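Local coordinates for protein beta-galacturonidase (Eisenbergiella tayi, PDB 6NCW) that probably hydrolyses the glycosidic bonds of beta-linked hexuronides, galacturonides in particular, as a glycoside hydrolase family 2 enzyme of the human gut microbiome, at residues I429-D441 with K481-Q494. Residues are numbered along the deposited sequence; the frame is centred on the assembly and turned at random.
Sequences IYPKWYHDVPVED and KWSEEYQVQALKEQ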
loop_
_atom_site.group_PDB
_atom_site.type_symbol
_atom_site.label_atom_id
_atom_site.label_comp_id
_atom_site.label_asym_id
_atom_site.label_seq_id
_atom_site.Cartn_x
_atom_site.Cartn_y
_atom_site.Cartn_z
ATOM N N ILE A 429 13.687 -0.266 -27.298
ATOM C CA ILE A 429 12.531 0.500 -27.773
ATOM C C ILE A 429 11.444 0.459 -26.714
ATOM O O ILE A 429 11.244 -0.568 -26.052
ATOM C CB ILE A 429 11.972 -0.019 -29.124
ATOM C CG1 ILE A 429 11.396 -1.424 -28.982
ATOM C CG2 ILE A 429 13.031 0.057 -30.230
ATOM C CD1 ILE A 429 10.675 -1.933 -30.247
ATOM N N TYR A 430 10.718 1.572 -26.567
ATOM C CA TYR A 430 9.605 1.636 -25.614
ATOM C C TYR A 430 8.295 2.175 -26.209
ATOM O O TYR A 430 7.664 3.065 -25.637
ATOM C CB TYR A 430 10.028 2.479 -24.424
ATOM C CG TYR A 430 11.122 1.847 -23.588
ATOM C CD1 TYR A 430 12.457 2.060 -23.879
ATOM C CD2 TYR A 430 10.803 1.040 -22.494
ATOM C CE1 TYR A 430 13.453 1.500 -23.088
ATOM C CE2 TYR A 430 11.783 0.483 -21.707
ATOM C CZ TYR A 430 13.105 0.712 -22.008
ATOM O OH TYR A 430 14.088 0.149 -21.216
ATOM N N PRO A 431 7.831 1.630 -27.336
ATOM C CA PRO A 431 6.498 2.023 -27.821
ATOM C C PRO A 431 5.440 1.559 -26.836
ATOM O O PRO A 431 5.555 0.479 -26.237
ATOM C CB PRO A 431 6.367 1.292 -29.163
ATOM C CG PRO A 431 7.268 0.046 -28.959
ATOM C CD PRO A 431 8.445 0.604 -28.206
ATOM N N LYS A 432 4.425 2.404 -26.655
ATOM C CA LYS A 432 3.317 2.279 -25.714
ATOM C C LYS A 432 3.747 2.630 -24.290
ATOM O O LYS A 432 2.913 2.572 -23.360
ATOM C CB LYS A 432 2.646 0.896 -25.755
ATOM C CG LYS A 432 1.833 0.713 -27.040
ATOM C CD LYS A 432 1.032 1.993 -27.315
ATOM C CE LYS A 432 -0.010 1.817 -28.421
ATOM N NZ LYS A 432 -1.092 0.875 -28.000
ATOM N N TRP A 433 4.997 3.046 -24.077
ATOM C CA TRP A 433 5.351 3.676 -22.810
ATOM C C TRP A 433 5.855 5.095 -23.045
ATOM O O TRP A 433 5.150 6.041 -22.706
ATOM C CB TRP A 433 6.345 2.826 -22.016
ATOM C CG TRP A 433 6.585 3.425 -20.656
ATOM C CD1 TRP A 433 7.716 4.049 -20.224
ATOM C CD2 TRP A 433 5.639 3.519 -19.575
ATOM N NE1 TRP A 433 7.552 4.506 -18.931
ATOM C CE2 TRP A 433 6.285 4.193 -18.510
ATOM C CE3 TRP A 433 4.324 3.081 -19.397
ATOM C CZ2 TRP A 433 5.655 4.447 -17.290
ATOM C CZ3 TRP A 433 3.688 3.345 -18.168
ATOM C CH2 TRP A 433 4.360 4.008 -17.143
ATOM N N TYR A 434 7.032 5.278 -23.629
ATOM C CA TYR A 434 7.560 6.605 -23.922
ATOM C C TYR A 434 7.064 7.185 -25.249
ATOM O O TYR A 434 7.287 8.369 -25.488
ATOM C CB TYR A 434 9.094 6.563 -23.941
ATOM C CG TYR A 434 9.736 6.354 -22.588
ATOM C CD1 TYR A 434 9.360 7.125 -21.487
ATOM C CD2 TYR A 434 10.725 5.385 -22.406
ATOM C CE1 TYR A 434 9.952 6.937 -20.234
ATOM C CE2 TYR A 434 11.316 5.183 -21.162
ATOM C CZ TYR A 434 10.923 5.969 -20.076
ATOM O OH TYR A 434 11.512 5.784 -18.843
ATOM N N HIS A 435 6.444 6.387 -26.127
ATOM C CA HIS A 435 5.928 6.840 -27.424
ATOM C C HIS A 435 4.573 6.194 -27.646
ATOM O O HIS A 435 4.464 4.968 -27.567
ATOM C CB HIS A 435 6.848 6.435 -28.593
ATOM C CG HIS A 435 8.286 6.773 -28.379
ATOM N ND1 HIS A 435 8.760 8.070 -28.414
ATOM C CD2 HIS A 435 9.357 5.985 -28.117
ATOM C CE1 HIS A 435 10.064 8.066 -28.188
ATOM N NE2 HIS A 435 10.451 6.815 -27.998
ATOM N N ASP A 436 3.548 6.988 -27.946
ATOM C CA ASP A 436 2.237 6.397 -28.205
ATOM C C ASP A 436 2.108 6.137 -29.700
ATOM O O ASP A 436 1.644 6.976 -30.469
ATOM C CB ASP A 436 1.121 7.271 -27.655
ATOM C CG ASP A 436 0.957 7.098 -26.150
ATOM O OD1 ASP A 436 0.972 5.925 -25.680
ATOM O OD2 ASP A 436 0.852 8.128 -25.439
ATOM N N VAL A 437 2.551 4.951 -30.095
ATOM C CA VAL A 437 2.582 4.416 -31.454
ATOM C C VAL A 437 2.327 2.926 -31.273
ATOM O O VAL A 437 2.891 2.331 -30.341
ATOM C CB VAL A 437 3.941 4.647 -32.144
ATOM C CG1 VAL A 437 3.949 4.016 -33.522
ATOM C CG2 VAL A 437 4.280 6.138 -32.234
ATOM N N PRO A 438 1.507 2.285 -32.104
ATOM C CA PRO A 438 1.397 0.820 -32.040
ATOM C C PRO A 438 2.766 0.157 -32.143
ATOM O O PRO A 438 3.604 0.537 -32.967
ATOM C CB PRO A 438 0.515 0.482 -33.241
ATOM C CG PRO A 438 -0.338 1.733 -33.414
ATOM C CD PRO A 438 0.592 2.873 -33.096
ATOM N N VAL A 439 2.993 -0.849 -31.296
ATOM C CA VAL A 439 4.318 -1.471 -31.238
ATOM C C VAL A 439 4.711 -2.053 -32.596
ATOM O O VAL A 439 5.868 -1.940 -33.030
ATOM C CB VAL A 439 4.369 -2.547 -30.138
ATOM C CG1 VAL A 439 5.792 -3.103 -30.048
ATOM C CG2 VAL A 439 3.936 -1.972 -28.807
ATOM N N GLU A 440 3.761 -2.683 -33.285
ATOM C CA GLU A 440 4.059 -3.292 -34.578
ATOM C C GLU A 440 4.577 -2.263 -35.580
ATOM O O GLU A 440 5.494 -2.555 -36.354
ATOM C CB GLU A 440 2.811 -3.971 -35.122
ATOM C CG GLU A 440 3.113 -5.014 -36.148
ATOM C CD GLU A 440 2.041 -6.078 -36.182
ATOM O OE1 GLU A 440 0.853 -5.701 -36.349
ATOM O OE2 GLU A 440 2.394 -7.276 -36.009
ATOM N N ASP A 441 3.999 -1.059 -35.581
ATOM C CA ASP A 441 4.399 -0.034 -36.546
ATOM C C ASP A 441 5.781 0.508 -36.229
ATOM O O ASP A 441 6.606 0.691 -37.127
ATOM C CB ASP A 441 3.386 1.117 -36.561
ATOM C CG ASP A 441 1.976 0.658 -36.917
ATOM O OD1 ASP A 441 1.826 -0.514 -37.311
ATOM O OD2 ASP A 441 1.029 1.473 -36.801
ATOM N N LYS A 481 -1.373 5.304 -17.086
ATOM C CA LYS A 481 0.029 4.944 -16.970
ATOM C C LYS A 481 0.467 5.032 -15.513
ATOM O O LYS A 481 -0.002 5.886 -14.751
ATOM C CB LYS A 481 0.907 5.833 -17.866
ATOM C CG LYS A 481 0.819 5.434 -19.340
ATOM C CD LYS A 481 1.607 6.348 -20.284
ATOM C CE LYS A 481 1.428 5.856 -21.734
ATOM N NZ LYS A 481 2.160 6.686 -22.707
ATOM N N TRP A 482 1.349 4.100 -15.141
ATOM C CA TRP A 482 1.866 3.755 -13.814
ATOM C C TRP A 482 0.969 2.759 -13.075
ATOM O O TRP A 482 1.409 2.192 -12.080
ATOM C CB TRP A 482 2.128 4.979 -12.911
ATOM C CG TRP A 482 3.165 5.952 -13.495
ATOM C CD1 TRP A 482 2.937 7.224 -13.962
ATOM C CD2 TRP A 482 4.576 5.717 -13.657
ATOM N NE1 TRP A 482 4.122 7.792 -14.410
ATOM C CE2 TRP A 482 5.138 6.886 -14.228
ATOM C CE3 TRP A 482 5.418 4.626 -13.389
ATOM C CZ2 TRP A 482 6.499 6.989 -14.528
ATOM C CZ3 TRP A 482 6.769 4.741 -13.677
ATOM C CH2 TRP A 482 7.295 5.905 -14.252
ATOM N N SER A 483 -0.277 2.533 -13.524
ATOM C CA SER A 483 -1.090 1.472 -12.944
ATOM C C SER A 483 -0.638 0.104 -13.450
ATOM O O SER A 483 -0.112 -0.038 -14.557
ATOM C CB SER A 483 -2.584 1.660 -13.266
ATOM O OG SER A 483 -2.879 1.400 -14.637
ATOM N N GLU A 484 -0.870 -0.914 -12.620
ATOM C CA GLU A 484 -0.547 -2.276 -13.008
ATOM C C GLU A 484 -1.388 -2.740 -14.188
ATOM O O GLU A 484 -0.912 -3.535 -15.007
ATOM C CB GLU A 484 -0.739 -3.220 -11.814
ATOM C CG GLU A 484 0.303 -3.040 -10.702
ATOM C CD GLU A 484 0.217 -4.125 -9.639
ATOM O OE1 GLU A 484 0.457 -5.307 -9.989
ATOM O OE2 GLU A 484 -0.098 -3.798 -8.460
ATOM N N GLU A 485 -2.646 -2.295 -14.274
ATOM C CA GLU A 485 -3.478 -2.667 -15.419
ATOM C C GLU A 485 -2.883 -2.160 -16.715
ATOM O O GLU A 485 -2.814 -2.893 -17.705
ATOM C CB GLU A 485 -4.892 -2.131 -15.259
ATOM C CG GLU A 485 -5.634 -2.770 -14.124
ATOM C CD GLU A 485 -5.594 -1.911 -12.858
ATOM O OE1 GLU A 485 -4.758 -0.976 -12.776
ATOM O OE2 GLU A 485 -6.408 -2.182 -11.951
ATOM N N TYR A 486 -2.442 -0.904 -16.742
ATOM C CA TYR A 486 -1.857 -0.433 -17.986
ATOM C C TYR A 486 -0.620 -1.247 -18.341
ATOM O O TYR A 486 -0.381 -1.540 -19.516
ATOM C CB TYR A 486 -1.503 1.049 -17.925
ATOM C CG TYR A 486 -0.978 1.497 -19.267
ATOM C CD1 TYR A 486 0.388 1.498 -19.546
ATOM C CD2 TYR A 486 -1.858 1.841 -20.287
ATOM C CE1 TYR A 486 0.871 1.884 -20.797
ATOM C CE2 TYR A 486 -1.393 2.232 -21.524
ATOM C CZ TYR A 486 -0.023 2.252 -21.779
ATOM O OH TYR A 486 0.428 2.627 -23.029
ATOM N N GLN A 487 0.195 -1.606 -17.342
ATOM C CA GLN A 487 1.406 -2.355 -17.647
ATOM C C GLN A 487 1.061 -3.705 -18.262
ATOM O O GLN A 487 1.793 -4.207 -19.122
ATOM C CB GLN A 487 2.265 -2.554 -16.399
ATOM C CG GLN A 487 3.584 -3.265 -16.709
ATOM C CD GLN A 487 4.342 -3.709 -15.461
ATOM O OE1 GLN A 487 3.762 -4.314 -14.535
ATOM N NE2 GLN A 487 5.641 -3.416 -15.425
ATOM N N VAL A 488 -0.039 -4.314 -17.809
ATOM C CA VAL A 488 -0.513 -5.563 -18.397
ATOM C C VAL A 488 -0.748 -5.381 -19.892
ATOM O O VAL A 488 -0.255 -6.162 -20.712
ATOM C CB VAL A 488 -1.798 -6.033 -17.689
ATOM C CG1 VAL A 488 -2.538 -7.093 -18.555
ATOM C CG2 VAL A 488 -1.479 -6.574 -16.312
ATOM N N GLN A 489 -1.478 -4.320 -20.264
ATOM C CA GLN A 489 -1.823 -4.082 -21.663
ATOM C C GLN A 489 -0.583 -3.814 -22.500
ATOM O O GLN A 489 -0.458 -4.318 -23.619
ATOM C CB GLN A 489 -2.783 -2.896 -21.790
ATOM C CG GLN A 489 -4.034 -2.963 -20.920
ATOM C CD GLN A 489 -4.832 -1.643 -20.899
ATOM O OE1 GLN A 489 -5.877 -1.551 -20.243
ATOM N NE2 GLN A 489 -4.337 -0.623 -21.615
ATOM N N ALA A 490 0.322 -2.973 -21.998
ATOM C CA ALA A 490 1.540 -2.656 -22.734
ATOM C C ALA A 490 2.368 -3.913 -23.010
ATOM O O ALA A 490 2.765 -4.171 -24.155
ATOM C CB ALA A 490 2.366 -1.632 -21.959
ATOM N N LEU A 491 2.610 -4.723 -21.976
ATOM C CA LEU A 491 3.465 -5.898 -22.152
ATOM C C LEU A 491 2.822 -6.909 -23.095
ATOM O O LEU A 491 3.512 -7.525 -23.915
ATOM C CB LEU A 491 3.782 -6.537 -20.800
ATOM C CG LEU A 491 5.081 -6.091 -20.099
ATOM C CD1 LEU A 491 6.291 -6.558 -20.894
ATOM C CD2 LEU A 491 5.117 -4.571 -19.935
ATOM N N LYS A 492 1.499 -7.077 -23.013
ATOM C CA LYS A 492 0.825 -7.991 -23.929
ATOM C C LYS A 492 1.058 -7.574 -25.381
ATOM O O LYS A 492 1.487 -8.379 -26.214
ATOM C CB LYS A 492 -0.671 -8.046 -23.594
ATOM C CG LYS A 492 -1.404 -9.191 -24.281
ATOM C CD LYS A 492 -2.903 -9.172 -23.984
ATOM C CE LYS A 492 -3.584 -10.438 -24.518
ATOM N NZ LYS A 492 -4.919 -10.658 -23.870
ATOM N N GLU A 493 0.826 -6.297 -25.691
ATOM C CA GLU A 493 1.038 -5.816 -27.052
ATOM C C GLU A 493 2.513 -5.843 -27.453
ATOM O O GLU A 493 2.844 -6.176 -28.596
ATOM C CB GLU A 493 0.485 -4.398 -27.203
ATOM C CG GLU A 493 0.638 -3.893 -28.638
ATOM C CD GLU A 493 0.199 -2.451 -28.847
ATOM O OE1 GLU A 493 -0.353 -1.852 -27.894
ATOM O OE2 GLU A 493 0.424 -1.925 -29.971
ATOM N N GLN A 494 3.409 -5.452 -26.545
ATOM C CA GLN A 494 4.844 -5.433 -26.858
ATOM C C GLN A 494 5.380 -6.818 -27.201
ATOM O O GLN A 494 6.138 -6.974 -28.164
ATOM C CB GLN A 494 5.628 -4.840 -25.682
ATOM C CG GLN A 494 5.400 -3.341 -25.536
ATOM C CD GLN A 494 5.937 -2.797 -24.234
ATOM O OE1 GLN A 494 6.288 -3.562 -23.339
ATOM N NE2 GLN A 494 6.015 -1.466 -24.122
HETATM O O HOH W 1 -1.983 0.055 -30.434
HETATM O O HOH W 2 -1.475 4.461 -24.339
HETATM O O HOH W 3 1.051 9.525 -22.887
HETATM O O HOH W 4 1.307 -3.539 -32.059
#
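Trp433 drives the edge of its six-membered ring into one face of Trp482, a T-shaped pair with planes at 86° and CZ2 lying 3.7 Å from Trp482 CH2. The same indole meets the Tyr486 ring through CE3 and the aliphatic part of Lys481 through CZ3; with CG anti to the backbone N (chi1 -174°), the ring reaches toward residues 481-486. Lys481 slides past it in the opposite direction, fully extended beyond CG, and its NZ arrives at Trp433 O (3.1 Å) and the Asp436 carboxylate, where OD1 forms a salt bridge at 3.3 Å. The Tyr486 hydroxyl donates to a lone pair of Lys432 O, at 2.5 Å between OH and O, and water 2 joins this hydroxyl to Asp436 OD1. Thus two consecutive carbonyls of the loop are held by side chains of residues 481-494.

A third carbonyl, Pro431 O, is gripped by Gln494 NE2 at 2.9 Å in a nearly straight bond; that buried amide nitrogen also donates to Gly467 O. Glu493, extended from the helix, divides its oxygens: OE1 takes Lys432 NZ (2.8 Å) on its syn lone pair, while OE2 accepts Val439 N (3.1 Å) from above the carboxylate plane. The second bond holds a backbone N-H in the first turn of helix 439-453.

Farther out, Trp482 NE1 donates to Phe522 O of a second subunit, whose Phe522 ring also meets Trp433 edge-to-face. Trp433 touches Lys532; its CD1 sits over the centre of one face of Tyr434, whose OH is hydrogen-bonded to Lys532 NZ. Tyr434 and Lys532 both bind alpha-D-galacturonate. Helix 484-500 and the residues just before it thus brace a TIM-barrel beta-alpha loop, joining strand 425-428 to helix 439-453 and carrying Tyr434 of the sugar site.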